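Local coordinates for protein pectate lyase (Bacillus subtilis, PDB 5AMV) that cleaves polygalacturonate (pectate) by calcium-dependent beta-elimination, releasing oligosaccharides with unsaturated galacturonosyl groups at their non-reducing ends, at residues A1-G4 with H5-L8; G329-A332 with A333-I336; K386-V389 with I390-G394. All coordinates share one frame; numbering follows the deposited sequence.

Contact 1: residues A1-G4 with H5-L8; sequences ADLG and HQTL
The N-terminal coil of the chain folds into a tight local turn, in which His5 turns back to Asp2 and Gln6 to Ala1. His5 ND1 donates to Asp2 OD1 at 2.7 Å; OD1 lies in the ring plane at its edge, while ND1 approaches from the syn side, somewhat out of the carboxylate plane. The carboxylate is rotated 41° from the ring. With chi1 at 62°, Asp2 holds CG between its own backbone N and carbonyl carbon, which folds the carboxylate over the turn, and OD1 also takes a weak bond from His5 N at 3.1 Å. That same N donates to Asp2 O at 2.9 Å and closes a type I beta turn through Leu3 and Gly4. A second, overlapping turn carries a weak bond from Gln6 N to Leu3 O at 3.5 Å. Extended beyond CG, the Gln6 side chain runs back over the turn, its NE2 donating almost straight (178°) to Ala1 O at 2.9 Å from above the carbonyl plane, while its OE1 is bonded to Arg155. Two waters donate to Gln6 O, one bridging it to Leu3 O and the other to Gly4 O. His5 rests on Ile55 and Asp2 on Tyr57, both of strand 54-58.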
loop_
_atom_site.group_PDB
_atom_site.type_symbol
_atom_site.label_atom_id
_atom_site.label_comp_id
_atom_site.label_asym_id
_atom_site.label_seq_id
_atom_site.Cartn_x
_atom_site.Cartn_y
_atom_site.Cartn_z
ATOM N N ALA A 1 22.515 -13.439 -10.765
ATOM C CA ALA A 1 22.823 -12.106 -10.150
ATOM C C ALA A 1 22.390 -12.161 -8.692
ATOM O O ALA A 1 21.527 -12.968 -8.324
ATOM C CB ALA A 1 22.099 -10.969 -10.897
ATOM N N ASP A 2 23.006 -11.345 -7.848
ATOM C CA ASP A 2 22.579 -11.322 -6.445
ATOM C C ASP A 2 21.328 -10.449 -6.335
ATOM O O ASP A 2 20.938 -9.773 -7.305
ATOM C CB ASP A 2 23.708 -10.876 -5.485
ATOM C CG ASP A 2 24.212 -9.437 -5.740
ATOM O OD1 ASP A 2 23.495 -8.556 -6.258
ATOM O OD2 ASP A 2 25.375 -9.157 -5.382
ATOM N N LEU A 3 20.730 -10.464 -5.145
ATOM C CA LEU A 3 19.442 -9.780 -4.895
ATOM C C LEU A 3 19.477 -8.306 -5.289
ATOM O O LEU A 3 18.528 -7.785 -5.890
ATOM C CB LEU A 3 19.053 -9.930 -3.411
ATOM C CG LEU A 3 17.742 -9.293 -2.956
ATOM C CD1 LEU A 3 16.590 -9.992 -3.645
ATOM C CD2 LEU A 3 17.578 -9.454 -1.451
ATOM N N GLY A 4 20.572 -7.627 -4.975
ATOM C CA GLY A 4 20.675 -6.225 -5.288
ATOM C C GLY A 4 20.747 -5.945 -6.780
ATOM O O GLY A 4 20.405 -4.856 -7.200
ATOM N N HIS A 5 21.210 -6.932 -7.562
ATOM C CA HIS A 5 21.405 -6.766 -9.024
ATOM C C HIS A 5 20.305 -7.428 -9.874
ATOM O O HIS A 5 20.295 -7.278 -11.091
ATOM C CB HIS A 5 22.793 -7.238 -9.481
ATOM C CG HIS A 5 23.915 -6.363 -8.994
ATOM N ND1 HIS A 5 24.515 -6.535 -7.764
ATOM C CD2 HIS A 5 24.538 -5.310 -9.571
ATOM C CE1 HIS A 5 25.449 -5.614 -7.596
ATOM N NE2 HIS A 5 25.489 -4.862 -8.682
ATOM N N GLN A 6 19.382 -8.122 -9.227
ATOM C CA GLN A 6 18.271 -8.786 -9.898
ATOM C C GLN A 6 17.246 -7.798 -10.443
ATOM O O GLN A 6 17.075 -6.693 -9.917
ATOM C CB GLN A 6 17.623 -9.804 -8.968
ATOM C CG GLN A 6 18.421 -11.095 -8.869
ATOM C CD GLN A 6 17.949 -11.976 -7.753
ATOM O OE1 GLN A 6 16.803 -11.886 -7.313
ATOM N NE2 GLN A 6 18.836 -12.825 -7.263
ATOM N N THR A 7 16.602 -8.182 -11.537
ATOM C CA THR A 7 15.651 -7.308 -12.210
ATOM C C THR A 7 14.353 -8.061 -12.432
ATOM O O THR A 7 14.312 -9.292 -12.303
ATOM C CB THR A 7 16.177 -6.812 -13.554
ATOM O OG1 THR A 7 16.454 -7.932 -14.393
ATOM C CG2 THR A 7 17.472 -5.939 -13.391
ATOM N N LEU A 8 13.300 -7.314 -12.770
ATOM C CA LEU A 8 11.983 -7.918 -13.008
ATOM C C LEU A 8 12.029 -8.704 -14.318
ATOM O O LEU A 8 12.482 -8.187 -15.344
ATOM C CB LEU A 8 10.927 -6.806 -13.101
ATOM C CG LEU A 8 9.483 -7.213 -13.372
ATOM C CD1 LEU A 8 8.979 -8.094 -12.186
ATOM C CD2 LEU A 8 8.637 -5.989 -13.541
HETATM O O HOH W 1 16.225 -7.125 -7.194
HETATM O O HOH W 2 18.574 -4.349 -9.211
#

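Contact 2: residues G329-A332 with A333-I336; sequences GLSA and AKTI
A short 3-10 segment leads the chain from the loop after strand 317-326 into strand 336-338, and Leu330 and Ser331, just ahead of it, pack on Lys334 and Thr335. The two methyls of Leu330 divide the work: CD1 sits 3.8 Å from Lys334 CB, and CD2 lies 3.8 Å from Thr335 CG2. The Leu330 and Lys334 side chains run roughly perpendicular, so one branch meets the base of the lysine and not its length. Ser331 OG also meets the base of the lysine, 3.2 Å from Lys334 CG. The Ser331 hydroxyl is held close to the turn by a chi1 of 71°, which brings OG within 3.4 Å of Lys334 N for a weak bond. Lys334 N also donates weakly to Ser331 O at 3.1 Å, the i to i+3 link of a 3-10 turn. One step on, Ala332 O is gripped twice by Thr335: the hydroxyl OG1 donates to it at 2.8 Å, nearly in line with the C=O bond (162° at the oxygen), and the backbone N adds a weak bond at 3.3 Å. In this right-handed parallel beta-helix the turn opens an outermost strand of the parallel sheet made by 247-251, 282-283, 310-312 and 336-338. Leu330 and Thr335 lean on Leu352 of strand 351-352, and Ala333 O accepts a bond from Asn363 ND2. Lys334, its chain bent at chi2 and chi3, carries its amine away from the turn; its side chain lies about 6 Å from a bound galacturonic acid unit.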
loop_
_atom_site.group_PDB
_atom_site.type_symbol
_atom_site.label_atom_id
_atom_site.label_comp_id
_atom_site.label_asym_id
_atom_site.label_seq_id
_atom_site.Cartn_x
_atom_site.Cartn_y
_atom_site.Cartn_z
ATOM N N GLY A 329 -17.523 -18.621 6.739
ATOM C CA GLY A 329 -18.890 -18.072 6.876
ATOM C C GLY A 329 -19.256 -16.956 5.910
ATOM O O GLY A 329 -20.412 -16.514 5.896
ATOM N N LEU A 330 -18.292 -16.507 5.100
ATOM C CA LEU A 330 -18.521 -15.464 4.095
ATOM C C LEU A 330 -19.333 -15.999 2.916
ATOM O O LEU A 330 -19.164 -17.146 2.493
ATOM C CB LEU A 330 -17.161 -14.918 3.595
ATOM C CG LEU A 330 -17.207 -13.548 2.924
ATOM C CD1 LEU A 330 -17.416 -12.422 3.903
ATOM C CD2 LEU A 330 -15.940 -13.342 2.119
ATOM N N SER A 331 -20.234 -15.167 2.408
ATOM C CA SER A 331 -20.889 -15.429 1.127
ATOM C C SER A 331 -20.023 -15.037 -0.080
ATOM O O SER A 331 -19.174 -14.127 0.009
ATOM C CB SER A 331 -22.225 -14.689 1.078
ATOM O OG SER A 331 -21.987 -13.284 0.948
ATOM N N ALA A 332 -20.237 -15.710 -1.208
ATOM C CA ALA A 332 -19.582 -15.353 -2.468
ATOM C C ALA A 332 -19.698 -13.859 -2.793
ATOM O O ALA A 332 -18.710 -13.245 -3.214
ATOM C CB ALA A 332 -20.118 -16.200 -3.634
ATOM N N ALA A 333 -20.878 -13.264 -2.585
ATOM C CA ALA A 333 -21.054 -11.858 -2.978
ATOM C C ALA A 333 -20.140 -10.926 -2.162
ATOM O O ALA A 333 -19.650 -9.905 -2.674
ATOM C CB ALA A 333 -22.563 -11.431 -2.851
ATOM N N LYS A 334 -19.935 -11.271 -0.883
ATOM C CA LYS A 334 -19.274 -10.380 0.075
ATOM C C LYS A 334 -17.757 -10.439 -0.021
ATOM O O LYS A 334 -17.050 -9.713 0.710
ATOM C CB LYS A 334 -19.725 -10.691 1.504
ATOM C CG LYS A 334 -21.212 -10.323 1.773
ATOM C CD LYS A 334 -21.553 -8.907 1.375
ATOM C CE LYS A 334 -21.077 -7.874 2.423
ATOM N NZ LYS A 334 -20.970 -6.476 1.837
ATOM N N THR A 335 -17.266 -11.278 -0.931
ATOM C CA THR A 335 -15.828 -11.284 -1.227
ATOM C C THR A 335 -15.375 -9.947 -1.822
ATOM O O THR A 335 -14.171 -9.582 -1.761
ATOM C CB THR A 335 -15.435 -12.395 -2.209
ATOM O OG1 THR A 335 -16.159 -12.231 -3.436
ATOM C CG2 THR A 335 -15.679 -13.785 -1.602
ATOM N N ILE A 336 -16.301 -9.223 -2.439
ATOM C CA ILE A 336 -15.970 -7.909 -3.040
ATOM C C ILE A 336 -16.902 -6.823 -2.517
ATOM O O ILE A 336 -17.936 -7.118 -1.854
ATOM C CB ILE A 336 -15.989 -7.965 -4.601
ATOM C CG1 ILE A 336 -17.458 -7.950 -5.105
ATOM C CG2 ILE A 336 -15.166 -9.183 -5.074
ATOM C CD1 ILE A 336 -17.602 -8.033 -6.619
#

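Contact 3: residues K386-V389 with I390-G394; sequences KSNV and INQAG
Successive turns of one alpha-helix meet here, between Lys386, Asn388 and Val389 and the residues four further on, at the C-terminal end of helix 382-392. Lys386 and Ile390 run side by side in the same direction: Ile390 CD1 touches the aliphatic chain of the lysine at CG, 3.7 Å away, and again at CE. A fully extended Lys386, with CG anti to the backbone N (chi1 173°), makes this lengthwise contact possible. Asn388 and Gln392 form a second side-by-side pair on another side of the helix, their amide planes 27° apart. Gln392 NE2 comes to 3.9 Å from Asn388 CB, a packing contact, whereas the Asn388 amide nitrogen ND2 is bonded to Asp380. The backbone carries the i to i+4 bonds, regular for Ile390 N to Lys386 O at 2.9 Å and Asn391 N to Ser387 O at 3.0 Å. As the helix ends, Gln392 N bonds Asn388 O at a bent 131° and Val389 O weakly, and Val389 O also accepts Ala393 N at 2.9 Å. Ala393 is the first residue to leave helical angles; its CB lies 4.0 Å from Val389 CG1, an apolar contact on the inward side of the helix. There Val389 lies on His270 and Arg272, Ala393 also meets Arg272, and Lys386, Val389 and Ile390 share Tyr294. Laid across strands 266-274 and 287-296, with exposed Ser387 and Asn391 on the outer side, this is an amphipathic helix packed on the outside of a parallel beta-helix.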
loop_
_atom_site.group_PDB
_atom_site.type_symbol
_atom_site.label_atom_id
_atom_site.label_comp_id
_atom_site.label_asym_id
_atom_site.label_seq_id
_atom_site.Cartn_x
_atom_site.Cartn_y
_atom_site.Cartn_z
ATOM N N LYS A 386 -2.856 -21.494 -1.792
ATOM C CA LYS A 386 -2.668 -21.315 -0.354
ATOM C C LYS A 386 -1.248 -21.730 0.043
ATOM O O LYS A 386 -0.493 -20.932 0.607
ATOM C CB LYS A 386 -3.728 -22.070 0.461
ATOM C CG LYS A 386 -3.422 -22.021 1.948
ATOM C CD LYS A 386 -4.529 -22.695 2.770
ATOM C CE LYS A 386 -4.123 -22.810 4.222
ATOM N NZ LYS A 386 -5.106 -23.633 5.030
ATOM N N SER A 387 -0.855 -22.961 -0.284
ATOM C CA SER A 387 0.461 -23.473 0.116
ATOM C C SER A 387 1.616 -22.647 -0.467
ATOM O O SER A 387 2.586 -22.315 0.238
ATOM C CB SER A 387 0.606 -24.963 -0.271
ATOM O OG SER A 387 1.812 -25.503 0.279
ATOM N N ASN A 388 1.518 -22.308 -1.765
ATOM C CA ASN A 388 2.600 -21.608 -2.437
ATOM C C ASN A 388 2.781 -20.235 -1.779
ATOM O O ASN A 388 3.889 -19.848 -1.437
ATOM C CB ASN A 388 2.361 -21.456 -3.955
ATOM C CG ASN A 388 2.433 -22.793 -4.704
ATOM O OD1 ASN A 388 2.822 -23.804 -4.124
ATOM N ND2 ASN A 388 2.037 -22.795 -5.970
ATOM N N VAL A 389 1.667 -19.548 -1.537
ATOM C CA VAL A 389 1.727 -18.173 -1.021
ATOM C C VAL A 389 2.165 -18.129 0.438
ATOM O O VAL A 389 3.044 -17.325 0.785
ATOM C CB VAL A 389 0.394 -17.452 -1.272
ATOM C CG1 VAL A 389 0.335 -16.174 -0.422
ATOM C CG2 VAL A 389 0.271 -17.193 -2.813
ATOM N N ILE A 390 1.586 -18.990 1.288
ATOM C CA ILE A 390 2.032 -19.048 2.683
ATOM C C ILE A 390 3.538 -19.346 2.763
ATOM O O ILE A 390 4.291 -18.689 3.488
ATOM C CB ILE A 390 1.216 -20.052 3.508
ATOM C CG1 ILE A 390 -0.195 -19.521 3.729
ATOM C CG2 ILE A 390 1.888 -20.328 4.861
ATOM C CD1 ILE A 390 -1.123 -20.553 4.466
ATOM N N ASN A 391 3.982 -20.327 1.991
ATOM C CA ASN A 391 5.386 -20.672 2.051
ATOM C C ASN A 391 6.327 -19.582 1.491
ATOM O O ASN A 391 7.447 -19.450 1.964
ATOM C CB ASN A 391 5.610 -21.956 1.268
ATOM C CG ASN A 391 5.066 -23.187 1.987
ATOM O OD1 ASN A 391 4.908 -23.194 3.206
ATOM N ND2 ASN A 391 4.796 -24.243 1.224
ATOM N N GLN A 392 5.891 -18.849 0.460
ATOM C CA GLN A 392 6.841 -18.005 -0.298
ATOM C C GLN A 392 6.699 -16.484 -0.140
ATOM O O GLN A 392 7.589 -15.737 -0.542
ATOM C CB GLN A 392 6.747 -18.354 -1.787
ATOM C CG GLN A 392 7.095 -19.865 -2.058
ATOM C CD GLN A 392 6.610 -20.414 -3.409
ATOM O OE1 GLN A 392 6.568 -19.707 -4.399
ATOM N NE2 GLN A 392 6.244 -21.696 -3.435
ATOM N N ALA A 393 5.544 -16.022 0.335
ATOM C CA ALA A 393 5.293 -14.572 0.355
ATOM C C ALA A 393 5.870 -13.861 1.566
ATOM O O ALA A 393 5.782 -14.316 2.700
ATOM C CB ALA A 393 3.790 -14.276 0.251
ATOM N N GLY A 394 6.403 -12.675 1.320
ATOM C CA GLY A 394 6.859 -11.832 2.428
ATOM C C GLY A 394 8.367 -11.670 2.518
ATOM O O GLY A 394 9.116 -12.340 1.817
#

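The three contacts are separate local arrangements, a coil turn, a 3-10 segment and a helix end, met in series along the chain without touching. Contacts 1 and 3 come closest, with nearest atoms about 10 Å apart and centres 21 Å apart; contacts 2 and 3 have nearest atoms about 13 Å apart. Contacts 1 and 2 are the most distant pair, centres 39 Å apart. On the beta-helix, contact 1 lies beside strand 54-58, contact 3 across strands 266-274 and 287-296, contact 2 at the entry to strand 336-338. All lie away from the calcium site and from Arg279, the probable active-site residue, although the Lys334 side chain of contact 2 is about 6 Å from a bound galacturonic acid unit.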